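Local coordinates for beta-ketoacyl synthase (Burkholderia phymatum, PDB 4EWG), which probably catalyses the condensation of acyl chains with malonyl-acyl carrier protein, as beta-ketoacyl-ACP synthases of the thiolase-like superfamily do in fatty acid synthesis, at residues V107-S112 and H145-N150; G75-Y80 and G193-L198; G171-G176 and I402-I407; Q187-A192 and V243-E248. All coordinates share one frame; numbering follows the deposited sequence.

Interaction 1: residues V107-S112 and H145-N150; sequences VAYGSS and HTTAVN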
loop_
_atom_site.group_PDB
_atom_site.type_symbol
_atom_site.label_atom_id
_atom_site.label_comp_id
_atom_site.label_asym_id
_atom_site.label_seq_id
_atom_site.Cartn_x
_atom_site.Cartn_y
_atom_site.Cartn_z
ATOM N N VAL A 107 -2.540 9.603 -7.411
ATOM C CA VAL A 107 -3.334 8.392 -7.446
ATOM C C VAL A 107 -3.242 7.618 -6.137
ATOM O O VAL A 107 -2.145 7.365 -5.635
ATOM C CB VAL A 107 -2.900 7.454 -8.594
ATOM C CG1 VAL A 107 -3.728 6.154 -8.542
ATOM C CG2 VAL A 107 -3.006 8.171 -9.932
ATOM N N ALA A 108 -4.388 7.281 -5.571
ATOM C CA ALA A 108 -4.447 6.376 -4.445
ATOM C C ALA A 108 -5.291 5.175 -4.878
ATOM O O ALA A 108 -6.419 5.329 -5.376
ATOM C CB ALA A 108 -5.047 7.066 -3.222
ATOM N N TYR A 109 -4.735 3.975 -4.731
ATOM C CA TYR A 109 -5.426 2.778 -5.221
ATOM C C TYR A 109 -4.824 1.515 -4.632
ATOM O O TYR A 109 -3.630 1.479 -4.312
ATOM C CB TYR A 109 -5.283 2.683 -6.762
ATOM C CG TYR A 109 -6.556 2.478 -7.498
ATOM C CD1 TYR A 109 -7.100 1.178 -7.687
ATOM C CD2 TYR A 109 -7.259 3.567 -8.015
ATOM C CE1 TYR A 109 -8.301 0.994 -8.378
ATOM C CE2 TYR A 109 -8.459 3.380 -8.716
ATOM C CZ TYR A 109 -8.972 2.107 -8.886
ATOM O OH TYR A 109 -10.163 1.958 -9.550
ATOM N N GLY A 110 -5.635 0.472 -4.557
ATOM C CA GLY A 110 -5.113 -0.825 -4.204
ATOM C C GLY A 110 -6.046 -1.979 -4.488
ATOM O O GLY A 110 -7.166 -1.790 -4.975
ATOM N N SER A 111 -5.557 -3.177 -4.175
ATOM C CA SER A 111 -6.304 -4.404 -4.378
ATOM C C SER A 111 -5.770 -5.446 -3.416
ATOM O O SER A 111 -4.703 -5.262 -2.841
ATOM C CB SER A 111 -6.147 -4.903 -5.829
ATOM O OG SER A 111 -4.798 -5.113 -6.159
ATOM N N SER A 112 -6.523 -6.518 -3.213
ATOM C CA SER A 112 -6.113 -7.594 -2.297
ATOM C C SER A 112 -4.945 -8.362 -2.895
ATOM O O SER A 112 -4.140 -8.964 -2.170
ATOM C CB SER A 112 -7.261 -8.599 -2.027
ATOM O OG SER A 112 -8.461 -7.930 -1.673
ATOM N N HIS A 145 1.095 -2.857 -5.844
ATOM C CA HIS A 145 0.629 -1.571 -6.323
ATOM C C HIS A 145 0.371 -1.539 -7.816
ATOM O O HIS A 145 0.418 -0.485 -8.410
ATOM C CB HIS A 145 1.592 -0.453 -5.890
ATOM C CG HIS A 145 3.042 -0.678 -6.286
ATOM N ND1 HIS A 145 3.648 -1.871 -6.190
ATOM C CD2 HIS A 145 4.001 0.203 -6.764
ATOM C CE1 HIS A 145 4.948 -1.758 -6.583
ATOM N NE2 HIS A 145 5.160 -0.501 -6.950
ATOM N N THR A 146 0.035 -2.701 -8.410
ATOM C CA THR A 146 -0.250 -2.797 -9.839
ATOM C C THR A 146 -1.394 -1.867 -10.275
ATOM O O THR A 146 -1.288 -1.173 -11.307
ATOM C CB THR A 146 -0.529 -4.248 -10.291
ATOM O OG1 THR A 146 -0.551 -4.309 -11.723
ATOM C CG2 THR A 146 -1.824 -4.811 -9.698
ATOM N N THR A 147 -2.475 -1.839 -9.493
ATOM C CA THR A 147 -3.582 -0.991 -9.841
ATOM C C THR A 147 -3.117 0.497 -9.841
ATOM O O THR A 147 -3.312 1.199 -10.820
ATOM C CB THR A 147 -4.789 -1.192 -8.919
ATOM O OG1 THR A 147 -4.395 -0.985 -7.568
ATOM C CG2 THR A 147 -5.384 -2.570 -9.091
ATOM N N ALA A 148 -2.470 0.940 -8.758
ATOM C CA ALA A 148 -2.132 2.358 -8.577
ATOM C C ALA A 148 -1.173 2.846 -9.662
ATOM O O ALA A 148 -1.354 3.951 -10.216
ATOM C CB ALA A 148 -1.498 2.616 -7.194
ATOM N N VAL A 149 -0.142 2.052 -9.920
ATOM C CA VAL A 149 0.836 2.400 -10.904
ATOM C C VAL A 149 0.215 2.381 -12.334
ATOM O O VAL A 149 0.441 3.293 -13.109
ATOM C CB VAL A 149 2.057 1.477 -10.821
ATOM C CG1 VAL A 149 2.972 1.653 -12.036
ATOM C CG2 VAL A 149 2.830 1.760 -9.533
ATOM N N ASN A 150 -0.601 1.384 -12.650
ATOM C CA ASN A 150 -1.202 1.302 -13.991
ATOM C C ASN A 150 -2.158 2.464 -14.288
ATOM O O ASN A 150 -2.126 3.020 -15.353
ATOM C CB ASN A 150 -1.901 -0.040 -14.218
ATOM C CG ASN A 150 -0.963 -1.084 -14.737
ATOM O OD1 ASN A 150 -0.253 -0.831 -15.708
ATOM N ND2 ASN A 150 -0.915 -2.259 -14.074
HETATM O O HOH W 1 -3.012 -3.158 -6.757
#
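Tyr109 and Thr147 cross at about a right angle where strand 105-110 runs over helix 146-154. Tyr109 can be followed outward. Its CB lies on the helix backbone, 3.7 Å from Ala148 CA, and also touches the methyl of Ala148. CG only skirts Thr147. CD1 makes the closest ring contact, 3.5 Å from Thr147 OG1, and it meets Thr147 CB as well. CE1 reaches Thr147 CB more loosely. The ring then leaves the helix, and OH is hydrogen-bonded to Thr241. Thr147 OG1 sits between its backbone N and carbonyl carbon (chi1 56°), which brings it to 3.4 Å from Gly110 CA. Its methyl CG2 faces Ser111 OG. At the other end, Val107 CG1 rests 3.6 Å from Ala148 O. No direct hydrogen bond joins the two segments. A water takes that role: it donates to Ser111 OG at 2.7 Å and accepts from Thr147 N at 3.1 Å. Thr147 N lies in the first turn of the helix. Ser111 OG is also hydrogen-bonded to Ser113 O. The contact is buried and mostly apolar packing of Thr147 and Ala148 against Tyr109, while one water links Ser111 OG with Thr147 N, too far apart to bond directly.

Interaction 2: residues G75-Y80 and G193-L198; sequences GRVSMY and GGAEEL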
loop_
_atom_site.group_PDB
_atom_site.type_symbol
_atom_site.label_atom_id
_atom_site.label_comp_id
_atom_site.label_asym_id
_atom_site.label_seq_id
_atom_site.Cartn_x
_atom_site.Cartn_y
_atom_site.Cartn_z
ATOM N N GLY A 75 -2.888 -6.803 -15.961
ATOM C CA GLY A 75 -3.800 -7.947 -15.905
ATOM C C GLY A 75 -5.182 -7.391 -15.693
ATOM O O GLY A 75 -5.350 -6.173 -15.751
ATOM N N ARG A 76 -6.158 -8.248 -15.410
ATOM C CA ARG A 76 -7.549 -7.815 -15.383
ATOM C C ARG A 76 -7.815 -6.734 -14.345
ATOM O O ARG A 76 -8.498 -5.746 -14.622
ATOM C CB ARG A 76 -8.518 -8.983 -15.131
ATOM C CG ARG A 76 -8.825 -9.812 -16.358
ATOM C CD ARG A 76 -9.777 -10.974 -16.093
ATOM N NE ARG A 76 -11.223 -10.591 -16.098
ATOM C CZ ARG A 76 -11.952 -10.283 -17.201
ATOM N NH1 ARG A 76 -11.384 -10.256 -18.426
ATOM N NH2 ARG A 76 -13.253 -9.967 -17.074
ATOM N N VAL A 77 -7.298 -6.928 -13.141
ATOM C CA VAL A 77 -7.601 -6.012 -12.038
ATOM C C VAL A 77 -7.142 -4.591 -12.377
ATOM O O VAL A 77 -7.827 -3.620 -12.066
ATOM C CB VAL A 77 -6.986 -6.504 -10.701
ATOM C CG1 VAL A 77 -5.461 -6.502 -10.762
ATOM C CG2 VAL A 77 -7.473 -5.648 -9.522
ATOM N N SER A 78 -5.992 -4.483 -13.007
ATOM C CA SER A 78 -5.474 -3.197 -13.423
ATOM C C SER A 78 -6.298 -2.667 -14.598
ATOM O O SER A 78 -6.572 -1.492 -14.662
ATOM C CB SER A 78 -3.981 -3.285 -13.783
ATOM O OG SER A 78 -3.197 -3.347 -12.595
ATOM N N MET A 79 -6.742 -3.551 -15.493
ATOM C CA MET A 79 -7.677 -3.122 -16.558
ATOM C C MET A 79 -8.996 -2.599 -16.000
ATOM O O MET A 79 -9.500 -1.560 -16.459
ATOM C CB MET A 79 -7.930 -4.226 -17.560
ATOM C CG MET A 79 -6.712 -4.565 -18.381
ATOM S SD MET A 79 -7.087 -5.556 -19.823
ATOM C CE MET A 79 -7.644 -7.107 -19.090
ATOM N N TYR A 80 -9.540 -3.271 -14.990
ATOM C CA TYR A 80 -10.758 -2.762 -14.319
ATOM C C TYR A 80 -10.484 -1.373 -13.722
ATOM O O TYR A 80 -11.262 -0.450 -13.888
ATOM C CB TYR A 80 -11.193 -3.666 -13.194
ATOM C CG TYR A 80 -11.567 -5.107 -13.545
ATOM C CD1 TYR A 80 -11.708 -5.557 -14.854
ATOM C CD2 TYR A 80 -11.790 -6.020 -12.522
ATOM C CE1 TYR A 80 -12.071 -6.871 -15.129
ATOM C CE2 TYR A 80 -12.144 -7.330 -12.790
ATOM C CZ TYR A 80 -12.292 -7.745 -14.087
ATOM O OH TYR A 80 -12.660 -9.083 -14.305
ATOM N N GLY A 193 -9.438 4.898 -5.619
ATOM C CA GLY A 193 -10.304 3.773 -5.817
ATOM C C GLY A 193 -9.732 2.465 -5.361
ATOM O O GLY A 193 -8.697 2.409 -4.658
ATOM N N GLY A 194 -10.442 1.409 -5.731
ATOM C CA GLY A 194 -10.030 0.053 -5.439
ATOM C C GLY A 194 -10.536 -0.867 -6.502
ATOM O O GLY A 194 -11.498 -0.540 -7.207
ATOM N N ALA A 195 -9.920 -2.043 -6.593
ATOM C CA ALA A 195 -10.238 -3.002 -7.658
ATOM C C ALA A 195 -9.919 -4.431 -7.236
ATOM O O ALA A 195 -9.133 -4.652 -6.307
ATOM C CB ALA A 195 -9.469 -2.641 -8.909
ATOM N N GLU A 196 -10.549 -5.398 -7.896
ATOM C CA GLU A 196 -10.218 -6.792 -7.717
ATOM C C GLU A 196 -10.665 -7.612 -8.930
ATOM O O GLU A 196 -11.719 -7.323 -9.539
ATOM C CB GLU A 196 -10.883 -7.369 -6.475
ATOM C CG GLU A 196 -10.073 -8.512 -5.873
ATOM C CD GLU A 196 -8.898 -7.985 -5.049
ATOM O OE1 GLU A 196 -7.716 -8.255 -5.407
ATOM O OE2 GLU A 196 -9.175 -7.293 -4.041
ATOM N N GLU A 197 -9.873 -8.640 -9.267
ATOM C CA GLU A 197 -10.271 -9.585 -10.294
ATOM C C GLU A 197 -10.670 -10.884 -9.616
ATOM O O GLU A 197 -10.086 -11.259 -8.644
ATOM C CB GLU A 197 -9.160 -9.776 -11.332
ATOM C CG GLU A 197 -7.989 -10.658 -10.930
ATOM C CD GLU A 197 -6.817 -10.561 -11.932
ATOM O OE1 GLU A 197 -6.291 -9.452 -12.171
ATOM O OE2 GLU A 197 -6.390 -11.588 -12.446
ATOM N N LEU A 198 -11.716 -11.515 -10.102
ATOM C CA LEU A 198 -12.220 -12.749 -9.511
ATOM C C LEU A 198 -11.251 -13.860 -9.865
ATOM O O LEU A 198 -10.852 -14.001 -11.020
ATOM C CB LEU A 198 -13.624 -13.090 -10.047
ATOM C CG LEU A 198 -14.323 -14.351 -9.479
ATOM C CD1 LEU A 198 -14.575 -14.229 -7.949
ATOM C CD2 LEU A 198 -15.625 -14.686 -10.255
HETATM O O HOH W 2 -5.709 -10.937 -14.930
#
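Ala195 opens the contact with its CB against Val77, 3.7 Å from Val77 CG2. That branch lies anti to the backbone N of Val77, and it rests on the strand backbone at Glu196 CA, 3.5 Å away. The side chain of Glu196 starts off away from the helix, and its carboxylate is hydrogen-bonded to Ser112. Its backbone O lies in plane at the edge of the Tyr80 ring, 3.3 Å from Tyr80 CD2. Glu197 follows and turns back to the helix, its chain extended beyond CG. Its OE1 accepts from Val77 N at 2.9 Å (N-H...O 152°), the donor 36° above the carboxylate plane. Glu197 OE2 accepts from a water at 2.7 Å, and the same water accepts from Arg76 N at 2.8 Å. Ser115 OG and Val116 N also bind the carboxylate. A buried acid is thus held by several partners, and the N-terminal end of the helix would tend to stabilise its negative charge. Within the helix, Arg76 NE donates at 2.7 Å to Tyr80 OH, which is also hydrogen-bonded to Glu237 OE1. The Glu197 carboxylate binds one first-turn amide of helix 76-92 directly and a second through water, in the layered alpha/beta core of the thiolase fold.

Interaction 3: residues G171-G176 and I402-I407; sequences GSQAIG and INTSLI
Ser172 and Thr404 form the tight point between helix 170-183 and strand 402-409. Their hydroxyls are 2.7 Å apart, OG to OG1, and either could be the donor. Both oxygens stand between their own backbone N and carbonyl carbon (chi1 49° for Ser172, 63° for Thr404), on the sides that face each other. Ser172 CB also lies 3.2 Å from Thr404 OG1. Ser172 OG also has a weak hydrogen bond to Ala169 O, and Thr404 OG1 a weak one to Asn396 O; two protons cannot make all three bonds at once.

The rest is looser. Leu406 offers its two methyls to the helix: CD1 and CD2 both lie 4.0 Å from Ile175 CG2, and CD2 is also 4.2 Å from Gly176 CA. On the other flank Gln173 crosses Thr404 and Ile402 at about right angles. Its CG meets Thr404 CG2 at 3.8 Å, and its NE2 passes Ile402 CG2 at the same distance. This flank faces the second subunit, not solvent. Gln173 OE1 is hydrogen-bonded to Ser166, and NE2 donates to Ile161 O of the second subunit, whose Ile161 also packs on Ile402. The helix axis crosses the strand at 53°, as a buried helix lying obliquely on a sheet. Such a helix between sheet layers is a hallmark of the thiolase fold.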
loop_
_atom_site.group_PDB
_atom_site.type_symbol
_atom_site.label_atom_id
_atom_site.label_comp_id
_atom_site.label_asym_id
_atom_site.label_seq_id
_atom_site.Cartn_x
_atom_site.Cartn_y
_atom_site.Cartn_z
ATOM N N GLY A 171 -10.122 0.338 -1.110
ATOM C CA GLY A 171 -10.847 1.401 -1.761
ATOM C C GLY A 171 -11.203 2.526 -0.818
ATOM O O GLY A 171 -11.181 3.708 -1.223
ATOM N N SER A 172 -11.518 2.170 0.423
ATOM C CA SER A 172 -11.871 3.175 1.434
ATOM C C SER A 172 -10.634 3.889 1.956
ATOM O O SER A 172 -10.677 5.091 2.180
ATOM C CB SER A 172 -12.677 2.565 2.578
ATOM O OG SER A 172 -12.060 1.377 3.091
ATOM N N GLN A 173 -9.533 3.174 2.171
ATOM C CA GLN A 173 -8.293 3.861 2.512
ATOM C C GLN A 173 -7.818 4.765 1.363
ATOM O O GLN A 173 -7.257 5.839 1.609
ATOM C CB GLN A 173 -7.182 2.887 2.909
ATOM C CG GLN A 173 -7.406 2.253 4.291
ATOM C CD GLN A 173 -6.152 1.595 4.871
ATOM O OE1 GLN A 173 -5.440 0.880 4.173
ATOM N NE2 GLN A 173 -5.880 1.852 6.131
ATOM N N ALA A 174 -8.052 4.346 0.123
ATOM C CA ALA A 174 -7.675 5.167 -1.016
ATOM C C ALA A 174 -8.425 6.477 -0.913
ATOM O O ALA A 174 -7.821 7.535 -0.973
ATOM C CB ALA A 174 -7.926 4.454 -2.348
ATOM N N ILE A 175 -9.728 6.404 -0.696
ATOM C CA ILE A 175 -10.554 7.602 -0.647
ATOM C C ILE A 175 -10.108 8.459 0.526
ATOM O O ILE A 175 -9.846 9.662 0.355
ATOM C CB ILE A 175 -12.102 7.270 -0.615
ATOM C CG1 ILE A 175 -12.501 6.620 -1.942
ATOM C CG2 ILE A 175 -12.989 8.516 -0.335
ATOM C CD1 ILE A 175 -13.838 5.918 -1.964
ATOM N N GLY A 176 -9.937 7.830 1.687
ATOM C CA GLY A 176 -9.579 8.558 2.897
ATOM C C GLY A 176 -8.224 9.222 2.830
ATOM O O GLY A 176 -8.062 10.390 3.174
ATOM N N ILE A 402 -8.426 -3.938 10.173
ATOM C CA ILE A 402 -8.332 -2.572 9.639
ATOM C C ILE A 402 -9.731 -2.022 9.432
ATOM O O ILE A 402 -10.524 -2.596 8.652
ATOM C CB ILE A 402 -7.580 -2.521 8.291
ATOM C CG1 ILE A 402 -6.099 -2.866 8.504
ATOM C CG2 ILE A 402 -7.717 -1.164 7.629
ATOM C CD1 ILE A 402 -5.345 -3.196 7.219
ATOM N N ASN A 403 -10.036 -0.911 10.119
ATOM C CA ASN A 403 -11.340 -0.288 10.029
ATOM C C ASN A 403 -11.288 1.103 9.382
ATOM O O ASN A 403 -10.384 1.900 9.675
ATOM C CB ASN A 403 -11.953 -0.163 11.421
ATOM C CG ASN A 403 -11.811 -1.436 12.232
ATOM O OD1 ASN A 403 -12.089 -2.539 11.737
ATOM N ND2 ASN A 403 -11.372 -1.295 13.466
ATOM N N THR A 404 -12.272 1.371 8.522
ATOM C CA THR A 404 -12.461 2.688 7.905
ATOM C C THR A 404 -13.902 3.129 7.958
ATOM O O THR A 404 -14.816 2.328 7.853
ATOM C CB THR A 404 -12.031 2.712 6.425
ATOM O OG1 THR A 404 -12.853 1.799 5.672
ATOM C CG2 THR A 404 -10.596 2.307 6.285
ATOM N N SER A 405 -14.074 4.433 8.137
ATOM C CA SER A 405 -15.380 5.084 8.162
ATOM C C SER A 405 -15.266 6.388 7.366
ATOM O O SER A 405 -14.402 7.214 7.643
ATOM C CB SER A 405 -15.777 5.380 9.605
ATOM O OG SER A 405 -17.038 5.972 9.679
ATOM N N LEU A 406 -16.133 6.560 6.386
ATOM C CA LEU A 406 -16.137 7.749 5.536
ATOM C C LEU A 406 -17.423 8.476 5.730
ATOM O O LEU A 406 -18.488 7.843 5.689
ATOM C CB LEU A 406 -16.011 7.352 4.071
ATOM C CG LEU A 406 -14.628 6.871 3.658
ATOM C CD1 LEU A 406 -14.721 6.054 2.340
ATOM C CD2 LEU A 406 -13.660 8.050 3.565
ATOM N N ILE A 407 -17.346 9.798 5.880
ATOM C CA ILE A 407 -18.525 10.635 5.918
ATOM C C ILE A 407 -18.586 11.597 4.704
ATOM O O ILE A 407 -17.658 12.405 4.468
ATOM C CB ILE A 407 -18.610 11.457 7.232
ATOM C CG1 ILE A 407 -18.658 10.513 8.447
ATOM C CG2 ILE A 407 -19.861 12.346 7.214
ATOM C CD1 ILE A 407 -18.573 11.188 9.811
#

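Interaction 4: residues Q187-A192 and V243-E248; sequences QTLMLA and VLEEYE
Leu189 and Glu245 lie side by side and point the same way, a non-hydrogen-bonded antiparallel pair. Leu189 CD2 lies against the aliphatic stem of Glu245, 3.5 Å from Glu245 CG, and stays near its carboxyl carbon CD too. The Glu245 chain is extended, with CG anti to the backbone N (chi1 -178°), and this lays the carboxylate alongside the Leu189 methyl, with its oxygens turned to polar partners. Thr11 OG1 and His249 ND1 are hydrogen-bonded to it, and Arg253 NE forms a salt bridge with it.

Leu191 and Val243 repeat the arrangement on the same face of the sheet. Their side chains also point the same way, and Leu191 CD2 meets Val243 CG2 at 3.7 Å. The opposite face carries Met190 and Leu244, which form the hydrogen-bonded pair between these two. Leu244 CD1 reaches Ala192 CB at 4.2 Å, and helix 170-183 covers this side through Ala178 and Ile182.

Three backbone hydrogen bonds fix the register. Leu244 N donates to Met190 O at 2.9 Å, and Met190 N donates to Leu244 O at 3.1 Å. Glu246 N donates to Thr188 O at 3.0 Å and extends the pairing past the start of strand 189-196. Glu246 then ends its strand and caps helix 247-252: its OE2 accepts from Glu248 N at 2.9 Å, and its OE1 from His249 N. This helix carries His249, a calcium ligand with no metal bound in this chain. The whole is an antiparallel strand pair inside the mixed sheet of the N-terminal ketoacyl synthase half, ending in an N-cap at Glu246, beside calcium-binding His249.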
loop_
_atom_site.group_PDB
_atom_site.type_symbol
_atom_site.label_atom_id
_atom_site.label_comp_id
_atom_site.label_asym_id
_atom_site.label_seq_id
_atom_site.Cartn_x
_atom_site.Cartn_y
_atom_site.Cartn_z
ATOM N N GLN A 187 -1.716 17.766 -3.022
ATOM C CA GLN A 187 -2.185 17.536 -4.358
ATOM C C GLN A 187 -3.470 18.305 -4.537
ATOM O O GLN A 187 -4.241 18.469 -3.583
ATOM C CB GLN A 187 -2.465 16.035 -4.561
ATOM C CG GLN A 187 -1.243 15.161 -4.567
ATOM C CD GLN A 187 -0.363 15.374 -5.780
ATOM O OE1 GLN A 187 0.829 15.129 -5.707
ATOM N NE2 GLN A 187 -0.942 15.844 -6.907
ATOM N N THR A 188 -3.706 18.762 -5.753
ATOM C CA THR A 188 -4.937 19.463 -6.086
ATOM C C THR A 188 -6.035 18.473 -6.405
ATOM O O THR A 188 -7.197 18.717 -6.126
ATOM C CB THR A 188 -4.765 20.366 -7.310
ATOM O OG1 THR A 188 -3.755 21.343 -7.045
ATOM C CG2 THR A 188 -6.057 21.080 -7.642
ATOM N N LEU A 189 -5.657 17.361 -7.025
ATOM C CA LEU A 189 -6.589 16.336 -7.444
ATOM C C LEU A 189 -6.025 14.982 -7.128
ATOM O O LEU A 189 -4.828 14.821 -7.038
ATOM C CB LEU A 189 -6.808 16.426 -8.962
ATOM C CG LEU A 189 -7.593 17.665 -9.398
ATOM C CD1 LEU A 189 -6.787 18.520 -10.417
ATOM C CD2 LEU A 189 -8.988 17.263 -9.892
ATOM N N MET A 190 -6.904 14.001 -6.973
ATOM C CA MET A 190 -6.512 12.602 -6.769
ATOM C C MET A 190 -7.548 11.709 -7.418
ATOM O O MET A 190 -8.770 11.953 -7.292
ATOM C CB MET A 190 -6.433 12.230 -5.273
ATOM C CG MET A 190 -5.305 12.874 -4.471
ATOM S SD MET A 190 -3.644 12.353 -4.958
ATOM C CE MET A 190 -3.429 10.776 -4.089
ATOM N N LEU A 191 -7.072 10.694 -8.135
ATOM C CA LEU A 191 -7.890 9.520 -8.435
ATOM C C LEU A 191 -7.777 8.585 -7.223
ATOM O O LEU A 191 -6.677 8.284 -6.772
ATOM C CB LEU A 191 -7.386 8.810 -9.678
ATOM C CG LEU A 191 -7.432 9.681 -10.961
ATOM C CD1 LEU A 191 -6.873 8.877 -12.096
ATOM C CD2 LEU A 191 -8.849 10.209 -11.269
ATOM N N ALA A 192 -8.908 8.168 -6.675
ATOM C CA ALA A 192 -8.898 7.248 -5.552
ATOM C C ALA A 192 -9.883 6.129 -5.814
ATOM O O ALA A 192 -11.023 6.370 -6.174
ATOM C CB ALA A 192 -9.232 7.969 -4.254
ATOM N N VAL A 243 -13.023 10.797 -8.416
ATOM C CA VAL A 243 -12.144 11.945 -8.624
ATOM C C VAL A 243 -12.378 12.904 -7.427
ATOM O O VAL A 243 -13.456 13.453 -7.252
ATOM C CB VAL A 243 -12.423 12.672 -9.949
ATOM C CG1 VAL A 243 -11.559 13.907 -10.036
ATOM C CG2 VAL A 243 -12.200 11.753 -11.157
ATOM N N LEU A 244 -11.374 13.065 -6.608
ATOM C CA LEU A 244 -11.431 13.997 -5.494
ATOM C C LEU A 244 -10.734 15.246 -5.955
ATOM O O LEU A 244 -9.754 15.178 -6.721
ATOM C CB LEU A 244 -10.693 13.449 -4.254
ATOM C CG LEU A 244 -11.380 12.448 -3.315
ATOM C CD1 LEU A 244 -11.879 11.244 -4.105
ATOM C CD2 LEU A 244 -10.388 12.001 -2.228
ATOM N N GLU A 245 -11.211 16.390 -5.478
ATOM C CA GLU A 245 -10.714 17.647 -6.001
ATOM C C GLU A 245 -10.826 18.731 -4.946
ATOM O O GLU A 245 -11.835 18.814 -4.244
ATOM C CB GLU A 245 -11.516 18.003 -7.225
ATOM C CG GLU A 245 -11.086 19.281 -7.917
ATOM C CD GLU A 245 -11.713 19.446 -9.300
ATOM O OE1 GLU A 245 -12.492 18.559 -9.742
ATOM O OE2 GLU A 245 -11.422 20.476 -9.949
ATOM N N GLU A 246 -9.782 19.550 -4.831
ATOM C CA GLU A 246 -9.823 20.662 -3.899
ATOM C C GLU A 246 -11.005 21.579 -4.290
ATOM O O GLU A 246 -11.275 21.791 -5.459
ATOM C CB GLU A 246 -8.497 21.422 -3.901
ATOM C CG GLU A 246 -8.399 22.524 -2.869
ATOM C CD GLU A 246 -8.971 23.848 -3.323
ATOM O OE1 GLU A 246 -8.852 24.178 -4.514
ATOM O OE2 GLU A 246 -9.562 24.566 -2.482
ATOM N N TYR A 247 -11.671 22.114 -3.285
ATOM C CA TYR A 247 -12.954 22.772 -3.458
ATOM C C TYR A 247 -12.901 24.024 -4.348
ATOM O O TYR A 247 -13.703 24.153 -5.263
ATOM C CB TYR A 247 -13.535 23.089 -2.079
ATOM C CG TYR A 247 -14.867 23.830 -2.072
ATOM C CD1 TYR A 247 -15.999 23.299 -2.680
ATOM C CD2 TYR A 247 -14.978 25.087 -1.439
ATOM C CE1 TYR A 247 -17.205 23.982 -2.655
ATOM C CE2 TYR A 247 -16.184 25.783 -1.412
ATOM C CZ TYR A 247 -17.287 25.232 -2.019
ATOM O OH TYR A 247 -18.461 25.944 -1.966
ATOM N N GLU A 248 -11.973 24.943 -4.085
ATOM C CA GLU A 248 -11.884 26.177 -4.904
ATOM C C GLU A 248 -11.541 25.850 -6.354
ATOM O O GLU A 248 -12.097 26.431 -7.281
ATOM C CB GLU A 248 -10.862 27.142 -4.335
ATOM C CG GLU A 248 -11.216 27.632 -2.940
ATOM C CD GLU A 248 -12.536 28.371 -2.898
ATOM O OE1 GLU A 248 -12.646 29.364 -3.621
ATOM O OE2 GLU A 248 -13.464 27.954 -2.164
#

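All four interactions reach the same large mixed sheet. Interactions 2 and 4 use opposite ends of strand 189-196, and interaction 1 uses its neighbour 105-110. Interactions 1 and 2 are joined by Ser112 with Glu196 and by Asn150 with Ser78. Interaction 3 lies nearest the centre of the chain, on the far strand 402-409. Its helix touches the strand of interaction 4 through Ala174 and Ala192. Interactions 1 to 3 are helix-on-strand contacts with few or no direct hydrogen bonds. Interaction 4 is strand pairing by backbone bonds. All four are buried; interaction 4 lies farthest from the chain centre, and interactions 2 and 4 include partly exposed residues at their margins. Interactions 1 and 3 also touch the second subunit.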